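Long-range contacts in peptide chain release factor RF2 (Thermus thermophilus, PDB 2IHR), which recognises the stop codons UGA and UAA on the ribosome and directs the termination of translation, with release of the finished peptide: residues P182-P192 and S309-D317; E128-L136 and R201-E209. All blocks are in the same frame, centred on the assembly; numbering follows the deposited sequence.

Contact 1 (P182-P192 and S309-D317); sequences PEAGVHRLVRP and SQIRSYVLD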
loop_
_atom_site.group_PDB
_atom_site.type_symbol
_atom_site.label_atom_id
_atom_site.label_comp_id
_atom_site.label_asym_id
_atom_site.label_seq_id
_atom_site.Cartn_x
_atom_site.Cartn_y
_atom_site.Cartn_z
ATOM N N PRO A 182 -1.550 -0.366 4.591
ATOM C CA PRO A 182 -2.078 -0.725 5.908
ATOM C C PRO A 182 -2.531 -2.168 6.009
ATOM O O PRO A 182 -3.167 -2.576 6.990
ATOM C CB PRO A 182 -3.243 0.223 6.061
ATOM C CG PRO A 182 -3.790 0.287 4.650
ATOM C CD PRO A 182 -2.524 0.455 3.845
ATOM N N GLU A 183 -2.204 -2.943 4.992
ATOM C CA GLU A 183 -2.601 -4.331 4.945
ATOM C C GLU A 183 -1.470 -5.241 5.400
ATOM O O GLU A 183 -1.658 -6.436 5.662
ATOM C CB GLU A 183 -3.002 -4.665 3.498
ATOM C CG GLU A 183 -4.292 -4.005 3.052
ATOM C CD GLU A 183 -5.522 -4.537 3.797
ATOM O OE1 GLU A 183 -5.833 -5.757 3.659
ATOM O OE2 GLU A 183 -6.166 -3.731 4.523
ATOM N N ALA A 184 -0.268 -4.684 5.442
ATOM C CA ALA A 184 0.878 -5.453 5.883
ATOM C C ALA A 184 0.621 -5.906 7.341
ATOM O O ALA A 184 0.215 -5.129 8.193
ATOM C CB ALA A 184 2.080 -4.597 5.789
ATOM N N GLY A 185 0.832 -7.174 7.622
ATOM C CA GLY A 185 0.600 -7.663 8.964
ATOM C C GLY A 185 0.204 -9.113 8.906
ATOM O O GLY A 185 0.343 -9.750 7.841
ATOM N N VAL A 186 -0.280 -9.652 10.025
ATOM C CA VAL A 186 -0.697 -11.054 10.058
ATOM C C VAL A 186 -2.231 -11.189 9.922
ATOM O O VAL A 186 -3.008 -10.439 10.509
ATOM C CB VAL A 186 -0.180 -11.760 11.356
ATOM C CG1 VAL A 186 -0.594 -13.231 11.364
ATOM C CG2 VAL A 186 1.324 -11.674 11.407
ATOM N N HIS A 187 -2.666 -12.167 9.155
ATOM C CA HIS A 187 -4.081 -12.318 8.927
ATOM C C HIS A 187 -4.538 -13.652 9.445
ATOM O O HIS A 187 -3.938 -14.691 9.118
ATOM C CB HIS A 187 -4.358 -12.165 7.405
ATOM C CG HIS A 187 -4.139 -10.771 6.892
ATOM N ND1 HIS A 187 -5.170 -9.938 6.527
ATOM C CD2 HIS A 187 -2.999 -10.063 6.671
ATOM C CE1 HIS A 187 -4.688 -8.787 6.087
ATOM N NE2 HIS A 187 -3.369 -8.838 6.167
ATOM N N ARG A 188 -5.596 -13.652 10.259
ATOM C CA ARG A 188 -6.087 -14.916 10.814
ATOM C C ARG A 188 -7.426 -15.406 10.235
ATOM O O ARG A 188 -8.389 -14.629 10.079
ATOM C CB ARG A 188 -6.196 -14.806 12.327
ATOM C CG ARG A 188 -6.703 -16.046 12.957
ATOM C CD ARG A 188 -6.711 -15.939 14.438
ATOM N NE ARG A 188 -7.769 -15.066 14.910
ATOM C CZ ARG A 188 -8.702 -15.456 15.772
ATOM N NH1 ARG A 188 -8.686 -16.697 16.235
ATOM N NH2 ARG A 188 -9.646 -14.609 16.176
ATOM N N LEU A 189 -7.461 -16.711 9.949
ATOM C CA LEU A 189 -8.603 -17.409 9.383
ATOM C C LEU A 189 -9.186 -18.453 10.311
ATOM O O LEU A 189 -8.488 -19.309 10.823
ATOM C CB LEU A 189 -8.189 -18.096 8.077
ATOM C CG LEU A 189 -9.239 -18.490 6.994
ATOM C CD1 LEU A 189 -9.329 -19.990 6.924
ATOM C CD2 LEU A 189 -10.572 -17.868 7.243
ATOM N N VAL A 190 -10.482 -18.381 10.517
ATOM C CA VAL A 190 -11.175 -19.336 11.356
ATOM C C VAL A 190 -12.359 -19.936 10.599
ATOM O O VAL A 190 -13.223 -19.206 10.062
ATOM C CB VAL A 190 -11.706 -18.659 12.608
ATOM C CG1 VAL A 190 -12.172 -19.699 13.581
ATOM C CG2 VAL A 190 -10.630 -17.750 13.189
ATOM N N ARG A 191 -12.373 -21.264 10.547
ATOM C CA ARG A 191 -13.435 -22.036 9.891
ATOM C C ARG A 191 -13.038 -23.477 9.956
ATOM O O ARG A 191 -11.912 -23.809 10.349
ATOM C CB ARG A 191 -13.566 -21.695 8.400
ATOM C CG ARG A 191 -12.374 -22.158 7.604
ATOM C CD ARG A 191 -12.532 -22.030 6.105
ATOM N NE ARG A 191 -11.345 -22.594 5.478
ATOM C CZ ARG A 191 -11.069 -22.516 4.186
ATOM N NH1 ARG A 191 -11.909 -21.877 3.369
ATOM N NH2 ARG A 191 -9.966 -23.104 3.707
ATOM N N PRO A 192 -13.972 -24.360 9.619
ATOM C CA PRO A 192 -13.616 -25.785 9.634
ATOM C C PRO A 192 -12.850 -26.088 8.301
ATOM O O PRO A 192 -13.243 -25.642 7.208
ATOM C CB PRO A 192 -14.978 -26.488 9.764
ATOM C CG PRO A 192 -16.005 -25.437 9.255
ATOM C CD PRO A 192 -15.423 -24.155 9.816
ATOM N N SER A 309 0.125 -10.048 17.364
ATOM C CA SER A 309 -0.844 -10.976 16.775
ATOM C C SER A 309 -1.466 -10.397 15.505
ATOM O O SER A 309 -1.036 -9.352 14.977
ATOM C CB SER A 309 -1.974 -11.294 17.769
ATOM O OG SER A 309 -2.870 -10.193 17.903
ATOM N N GLN A 310 -2.507 -11.078 15.032
ATOM C CA GLN A 310 -3.199 -10.655 13.824
ATOM C C GLN A 310 -3.753 -9.248 13.877
ATOM O O GLN A 310 -4.296 -8.798 14.902
ATOM C CB GLN A 310 -4.378 -11.556 13.512
ATOM C CG GLN A 310 -4.487 -12.826 14.319
ATOM C CD GLN A 310 -5.009 -12.652 15.753
ATOM O OE1 GLN A 310 -5.796 -11.753 16.059
ATOM N NE2 GLN A 310 -4.587 -13.565 16.631
ATOM N N ILE A 311 -3.597 -8.547 12.759
ATOM C CA ILE A 311 -4.203 -7.243 12.642
ATOM C C ILE A 311 -5.702 -7.436 12.245
ATOM O O ILE A 311 -6.568 -6.632 12.611
ATOM C CB ILE A 311 -3.522 -6.436 11.584
ATOM C CG1 ILE A 311 -3.643 -7.173 10.238
ATOM C CG2 ILE A 311 -2.088 -6.162 12.017
ATOM C CD1 ILE A 311 -3.243 -6.315 9.081
ATOM N N ARG A 312 -6.024 -8.520 11.538
ATOM C CA ARG A 312 -7.407 -8.671 11.139
ATOM C C ARG A 312 -7.877 -10.098 11.181
ATOM O O ARG A 312 -7.071 -10.990 10.990
ATOM C CB ARG A 312 -7.609 -8.038 9.731
ATOM C CG ARG A 312 -9.077 -8.052 9.326
ATOM C CD ARG A 312 -9.191 -7.670 7.952
ATOM N NE ARG A 312 -8.632 -6.355 7.764
ATOM C CZ ARG A 312 -7.919 -6.035 6.712
ATOM N NH1 ARG A 312 -7.699 -6.971 5.788
ATOM N NH2 ARG A 312 -7.414 -4.809 6.609
ATOM N N SER A 313 -9.166 -10.337 11.488
ATOM C CA SER A 313 -9.683 -11.725 11.515
ATOM C C SER A 313 -10.864 -11.975 10.603
ATOM O O SER A 313 -11.834 -11.153 10.495
ATOM C CB SER A 313 -10.043 -12.202 12.926
ATOM O OG SER A 313 -8.864 -12.530 13.651
ATOM N N TYR A 314 -10.764 -13.124 9.927
ATOM C CA TYR A 314 -11.785 -13.543 8.985
ATOM C C TYR A 314 -12.416 -14.797 9.499
ATOM O O TYR A 314 -11.992 -15.887 9.155
ATOM C CB TYR A 314 -11.164 -13.818 7.630
ATOM C CG TYR A 314 -10.389 -12.664 7.047
ATOM C CD1 TYR A 314 -9.184 -12.232 7.639
ATOM C CD2 TYR A 314 -10.821 -12.030 5.861
ATOM C CE1 TYR A 314 -8.417 -11.217 7.080
ATOM C CE2 TYR A 314 -10.056 -11.009 5.281
ATOM C CZ TYR A 314 -8.863 -10.628 5.891
ATOM O OH TYR A 314 -8.062 -9.721 5.268
ATOM N N VAL A 315 -13.452 -14.676 10.303
ATOM C CA VAL A 315 -13.999 -15.901 10.840
ATOM C C VAL A 315 -15.321 -16.183 10.180
ATOM O O VAL A 315 -16.350 -15.614 10.510
ATOM C CB VAL A 315 -14.007 -15.876 12.433
ATOM C CG1 VAL A 315 -14.041 -14.501 12.916
ATOM C CG2 VAL A 315 -15.154 -16.719 13.000
ATOM N N LEU A 316 -15.214 -17.116 9.240
ATOM C CA LEU A 316 -16.251 -17.543 8.340
ATOM C C LEU A 316 -17.463 -18.330 8.780
ATOM O O LEU A 316 -18.527 -18.149 8.205
ATOM C CB LEU A 316 -15.559 -18.232 7.169
ATOM C CG LEU A 316 -14.285 -17.497 6.650
ATOM C CD1 LEU A 316 -13.907 -18.123 5.349
ATOM C CD2 LEU A 316 -14.432 -15.958 6.423
ATOM N N ASP A 317 -17.341 -19.197 9.767
ATOM C CA ASP A 317 -18.512 -19.939 10.231
ATOM C C ASP A 317 -19.423 -19.059 11.066
ATOM O O ASP A 317 -20.503 -19.487 11.457
ATOM C CB ASP A 317 -18.100 -21.125 11.087
ATOM C CG ASP A 317 -16.935 -20.792 11.979
ATOM O OD1 ASP A 317 -16.974 -19.741 12.664
ATOM O OD2 ASP A 317 -15.972 -21.574 11.985
HETATM O O HOH W 1 0.340 -8.715 12.636
#

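Contact 2 (E128-L136 and R201-E209); sequences EACDWAEML and RHTSFAGVE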
loop_
_atom_site.group_PDB
_atom_site.type_symbol
_atom_site.label_atom_id
_atom_site.label_comp_id
_atom_site.label_asym_id
_atom_site.label_seq_id
_atom_site.Cartn_x
_atom_site.Cartn_y
_atom_site.Cartn_z
ATOM N N GLU A 128 -4.137 -26.000 5.696
ATOM C CA GLU A 128 -5.123 -24.936 5.841
ATOM C C GLU A 128 -4.456 -23.588 5.589
ATOM O O GLU A 128 -5.029 -22.718 4.912
ATOM C CB GLU A 128 -5.733 -24.938 7.241
ATOM C CG GLU A 128 -7.187 -25.384 7.336
ATOM C CD GLU A 128 -8.219 -24.408 6.718
ATOM O OE1 GLU A 128 -8.529 -24.551 5.502
ATOM O OE2 GLU A 128 -8.725 -23.510 7.445
ATOM N N ALA A 129 -3.244 -23.404 6.115
ATOM C CA ALA A 129 -2.562 -22.132 5.895
ATOM C C ALA A 129 -2.139 -21.830 4.432
ATOM O O ALA A 129 -2.003 -20.667 4.034
ATOM C CB ALA A 129 -1.349 -22.013 6.840
ATOM N N CYS A 130 -1.931 -22.857 3.630
ATOM C CA CYS A 130 -1.512 -22.629 2.254
ATOM C C CYS A 130 -2.723 -22.193 1.440
ATOM O O CYS A 130 -2.624 -21.334 0.559
ATOM C CB CYS A 130 -0.887 -23.908 1.633
ATOM S SG CYS A 130 0.574 -24.591 2.495
ATOM N N ASP A 131 -3.859 -22.800 1.747
ATOM C CA ASP A 131 -5.103 -22.475 1.074
ATOM C C ASP A 131 -5.437 -21.012 1.414
ATOM O O ASP A 131 -5.763 -20.208 0.526
ATOM C CB ASP A 131 -6.192 -23.452 1.557
ATOM C CG ASP A 131 -7.495 -23.347 0.760
ATOM O OD1 ASP A 131 -7.445 -23.134 -0.477
ATOM O OD2 ASP A 131 -8.577 -23.505 1.386
ATOM N N TRP A 132 -5.319 -20.673 2.699
ATOM C CA TRP A 132 -5.583 -19.318 3.188
ATOM C C TRP A 132 -4.696 -18.278 2.486
ATOM O O TRP A 132 -5.137 -17.184 2.146
ATOM C CB TRP A 132 -5.352 -19.295 4.702
ATOM C CG TRP A 132 -5.584 -17.968 5.431
ATOM C CD1 TRP A 132 -4.867 -17.501 6.499
ATOM C CD2 TRP A 132 -6.597 -16.969 5.160
ATOM N NE1 TRP A 132 -5.361 -16.283 6.899
ATOM C CE2 TRP A 132 -6.420 -15.933 6.096
ATOM C CE3 TRP A 132 -7.639 -16.854 4.218
ATOM C CZ2 TRP A 132 -7.227 -14.802 6.121
ATOM C CZ3 TRP A 132 -8.456 -15.715 4.248
ATOM C CH2 TRP A 132 -8.236 -14.715 5.188
ATOM N N ALA A 133 -3.429 -18.606 2.298
ATOM C CA ALA A 133 -2.510 -17.710 1.632
ATOM C C ALA A 133 -2.987 -17.458 0.147
ATOM O O ALA A 133 -2.966 -16.319 -0.386
ATOM C CB ALA A 133 -1.112 -18.333 1.684
ATOM N N GLU A 134 -3.429 -18.519 -0.514
ATOM C CA GLU A 134 -3.911 -18.382 -1.869
ATOM C C GLU A 134 -5.181 -17.503 -1.857
ATOM O O GLU A 134 -5.452 -16.743 -2.800
ATOM C CB GLU A 134 -4.206 -19.762 -2.425
ATOM C CG GLU A 134 -4.550 -19.770 -3.899
ATOM C CD GLU A 134 -4.752 -21.171 -4.389
ATOM O OE1 GLU A 134 -4.038 -22.049 -3.875
ATOM O OE2 GLU A 134 -5.603 -21.397 -5.275
ATOM N N MET A 135 -5.938 -17.602 -0.765
ATOM C CA MET A 135 -7.153 -16.842 -0.615
ATOM C C MET A 135 -6.892 -15.365 -0.529
ATOM O O MET A 135 -7.579 -14.543 -1.176
ATOM C CB MET A 135 -7.927 -17.317 0.614
ATOM C CG MET A 135 -8.516 -18.764 0.468
ATOM S SD MET A 135 -9.790 -19.010 1.729
ATOM C CE MET A 135 -9.067 -20.328 2.668
ATOM N N LEU A 136 -5.904 -15.017 0.279
ATOM C CA LEU A 136 -5.520 -13.633 0.429
ATOM C C LEU A 136 -5.004 -13.135 -0.944
ATOM O O LEU A 136 -5.301 -11.998 -1.328
ATOM C CB LEU A 136 -4.433 -13.532 1.515
ATOM C CG LEU A 136 -4.840 -13.747 2.993
ATOM C CD1 LEU A 136 -3.608 -14.129 3.844
ATOM C CD2 LEU A 136 -5.492 -12.466 3.546
ATOM N N ARG A 201 -13.349 -26.613 13.845
ATOM C CA ARG A 201 -12.874 -25.284 13.444
ATOM C C ARG A 201 -11.346 -25.267 13.490
ATOM O O ARG A 201 -10.735 -25.710 14.467
ATOM C CB ARG A 201 -13.352 -24.161 14.400
ATOM C CG ARG A 201 -14.760 -24.265 15.007
ATOM C CD ARG A 201 -15.742 -23.149 14.511
ATOM N NE ARG A 201 -15.238 -21.758 14.572
ATOM C CZ ARG A 201 -15.456 -20.885 15.561
ATOM N NH1 ARG A 201 -16.175 -21.240 16.618
ATOM N NH2 ARG A 201 -14.986 -19.639 15.474
ATOM N N HIS A 202 -10.725 -24.765 12.437
ATOM C CA HIS A 202 -9.277 -24.653 12.428
ATOM C C HIS A 202 -8.969 -23.178 12.495
ATOM O O HIS A 202 -9.825 -22.317 12.259
ATOM C CB HIS A 202 -8.651 -25.235 11.162
ATOM C CG HIS A 202 -8.478 -26.724 11.196
ATOM N ND1 HIS A 202 -9.488 -27.583 11.583
ATOM C CD2 HIS A 202 -7.433 -27.509 10.837
ATOM C CE1 HIS A 202 -9.073 -28.832 11.458
ATOM N NE2 HIS A 202 -7.830 -28.817 11.005
ATOM N N THR A 203 -7.736 -22.889 12.851
ATOM C CA THR A 203 -7.295 -21.522 12.937
ATOM C C THR A 203 -6.054 -21.553 12.100
ATOM O O THR A 203 -5.268 -22.475 12.226
ATOM C CB THR A 203 -7.016 -21.139 14.380
ATOM O OG1 THR A 203 -8.222 -21.332 15.159
ATOM C CG2 THR A 203 -6.564 -19.700 14.450
ATOM N N SER A 204 -5.910 -20.572 11.214
ATOM C CA SER A 204 -4.787 -20.539 10.294
ATOM C C SER A 204 -4.269 -19.136 10.223
ATOM O O SER A 204 -4.978 -18.188 10.595
ATOM C CB SER A 204 -5.234 -20.957 8.903
ATOM O OG SER A 204 -5.678 -22.293 8.873
ATOM N N PHE A 205 -3.031 -18.991 9.769
ATOM C CA PHE A 205 -2.429 -17.667 9.666
ATOM C C PHE A 205 -1.602 -17.593 8.423
ATOM O O PHE A 205 -1.189 -18.615 7.887
ATOM C CB PHE A 205 -1.488 -17.383 10.844
ATOM C CG PHE A 205 -2.178 -17.359 12.168
ATOM C CD1 PHE A 205 -2.502 -18.557 12.815
ATOM C CD2 PHE A 205 -2.622 -16.154 12.705
ATOM C CE1 PHE A 205 -3.274 -18.557 13.972
ATOM C CE2 PHE A 205 -3.389 -16.142 13.856
ATOM C CZ PHE A 205 -3.720 -17.352 14.492
ATOM N N ALA A 206 -1.374 -16.367 7.975
ATOM C CA ALA A 206 -0.536 -16.070 6.808
ATOM C C ALA A 206 -0.158 -14.636 7.084
ATOM O O ALA A 206 -0.957 -13.919 7.650
ATOM C CB ALA A 206 -1.327 -16.182 5.512
ATOM N N GLY A 207 1.058 -14.234 6.745
ATOM C CA GLY A 207 1.460 -12.851 6.949
ATOM C C GLY A 207 1.559 -12.172 5.582
ATOM O O GLY A 207 1.891 -12.845 4.585
ATOM N N VAL A 208 1.280 -10.864 5.533
ATOM C CA VAL A 208 1.303 -10.084 4.286
ATOM C C VAL A 208 2.265 -8.924 4.417
ATOM O O VAL A 208 2.201 -8.207 5.408
ATOM C CB VAL A 208 -0.143 -9.488 3.958
ATOM C CG1 VAL A 208 -0.096 -8.514 2.803
ATOM C CG2 VAL A 208 -1.127 -10.616 3.620
ATOM N N GLU A 209 3.167 -8.752 3.438
ATOM C CA GLU A 209 4.098 -7.621 3.425
ATOM C C GLU A 209 3.913 -6.780 2.178
ATOM O O GLU A 209 3.600 -7.307 1.088
ATOM C CB GLU A 209 5.560 -8.051 3.483
ATOM C CG GLU A 209 6.304 -7.490 4.722
ATOM C CD GLU A 209 6.138 -5.969 4.965
ATOM O OE1 GLU A 209 6.383 -5.523 6.106
ATOM O OE2 GLU A 209 5.778 -5.215 4.038
HETATM O O HOH W 2 -8.227 -22.049 9.670
#

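Contact 1 (P182-P192 and S309-D317)
Arg188 reaches across to Ser313 and holds it by the side chain. Its chain is straight as far as CD and then bends at chi3 (73°), which swings NE to 3.0 Å from Ser313 OG; NH2 adds a weak second bond, and His324 takes the same hydroxyl from outside. Gln310 CG packs at 3.3 Å on Arg188 CB, and Val190 CG2 lies over the rim of one guanidinium face. The backbone of Arg188 is gripped too: its N bonds Arg312 O and its O receives Tyr314 N, two rungs of a parallel ladder.

Ile311 fills the start of the pairing. Its CG1 sits over one face of the His187 ring, while CD1 comes within 3.8 Å of both Glu183 O and Ala184 O. Tyr314, on the same face as His187, meets that ring rim to rim, its OH hydrogen-bonded to His187 ND1 at 3.2 Å. Arg312 NH1 donates to Tyr314 OH as well, and with NH2 it forms an end-on salt bridge to the Glu183 carboxylate, one nitrogen to each oxygen.

This is the one parallel pair in a mixed sheet, flanked by strand 201-213 beyond 185-190 and strand 320-323 beyond 312-315. Helix 127-145 covers the His187 and Tyr314 face, Trp132 meeting Tyr314 edge-to-face, and helix 342-353 touches Glu183 and Arg312.

Contact 2 (E128-L136 and R201-E209)
Glu128 and Ser204 press together where the helix comes down on the strand, Glu128 CB standing 3.1 Å from Ser204 OG. The glutamate does not adopt a staggered first torsion (chi1 -110°), and a further bend at chi2 turns the carboxylate aside, so that OE2 stays near Ser204 OG while OE1 is turned to Arg191, which claims it in a salt bridge. OE2 accepts from a water at 2.7 Å, and that water is also hydrogen-bonded to Ser204 OG, so the two polar groups are joined indirectly. The His202 side chain passes Glu128 at a slant, its ring plane nearly perpendicular to the carboxylate. Were Glu128 replaced by an alanine, the water would probably lose the carboxylate that accepts from it, and Arg191 one of its two carboxylate mates.

Farther along the helix the contact turns apolar round Ala206. The Trp132 indole stands with its CD1 edge to the strand, Phe205 C lying 3.8 Å from CD1, a placement set by a first torsion that puts CG opposite the backbone N (chi1 -179°). Ala206 CB touches the same CD1 at 3.9 Å and Leu136 CD1 at 3.5 Å, with Ala133 CB close by. Leu136 also puts CG over the rim of one Trp132 face, and its CD1 reaches Val208 CG2 at 4.3 Å. Ala129 CB rests 3.6 Å from Phe205 O.

Segment 128-136 crosses strand segment 201-209 at -51°, as part of helix 127-145, which packs on one face of the mixed sheet. Trp132 NE1 hydrogen-bonds His187 O in adjacent strand 185-190; on the other flank, Ala129, Ala133 and Val208 touch strand 115-122, while Cys130 and Ala133 reach strand 164-172.

After the N-terminal helices and strand 115-122, the chain forms helix 127-145, later strand 185-190 and then strand 201-213, which returns to the helix and closes the loop of contact 2. Contact 1 closes much later, when 309-317 comes back to 182-192 after the excursion through the three-stranded sheet 227-262, whose first connecting loop carries Gln240, and helix 268-294. The two loops therefore cross. Contact 1 adds the late strands to the sheet begun by the earlier ones; contact 2 seats a helix on that sheet. Because strands 185-190 and 201-213 are neighbours, the two meet directly, with a salt bridge from Asp317 to Arg201 and Arg188 packed against Phe205.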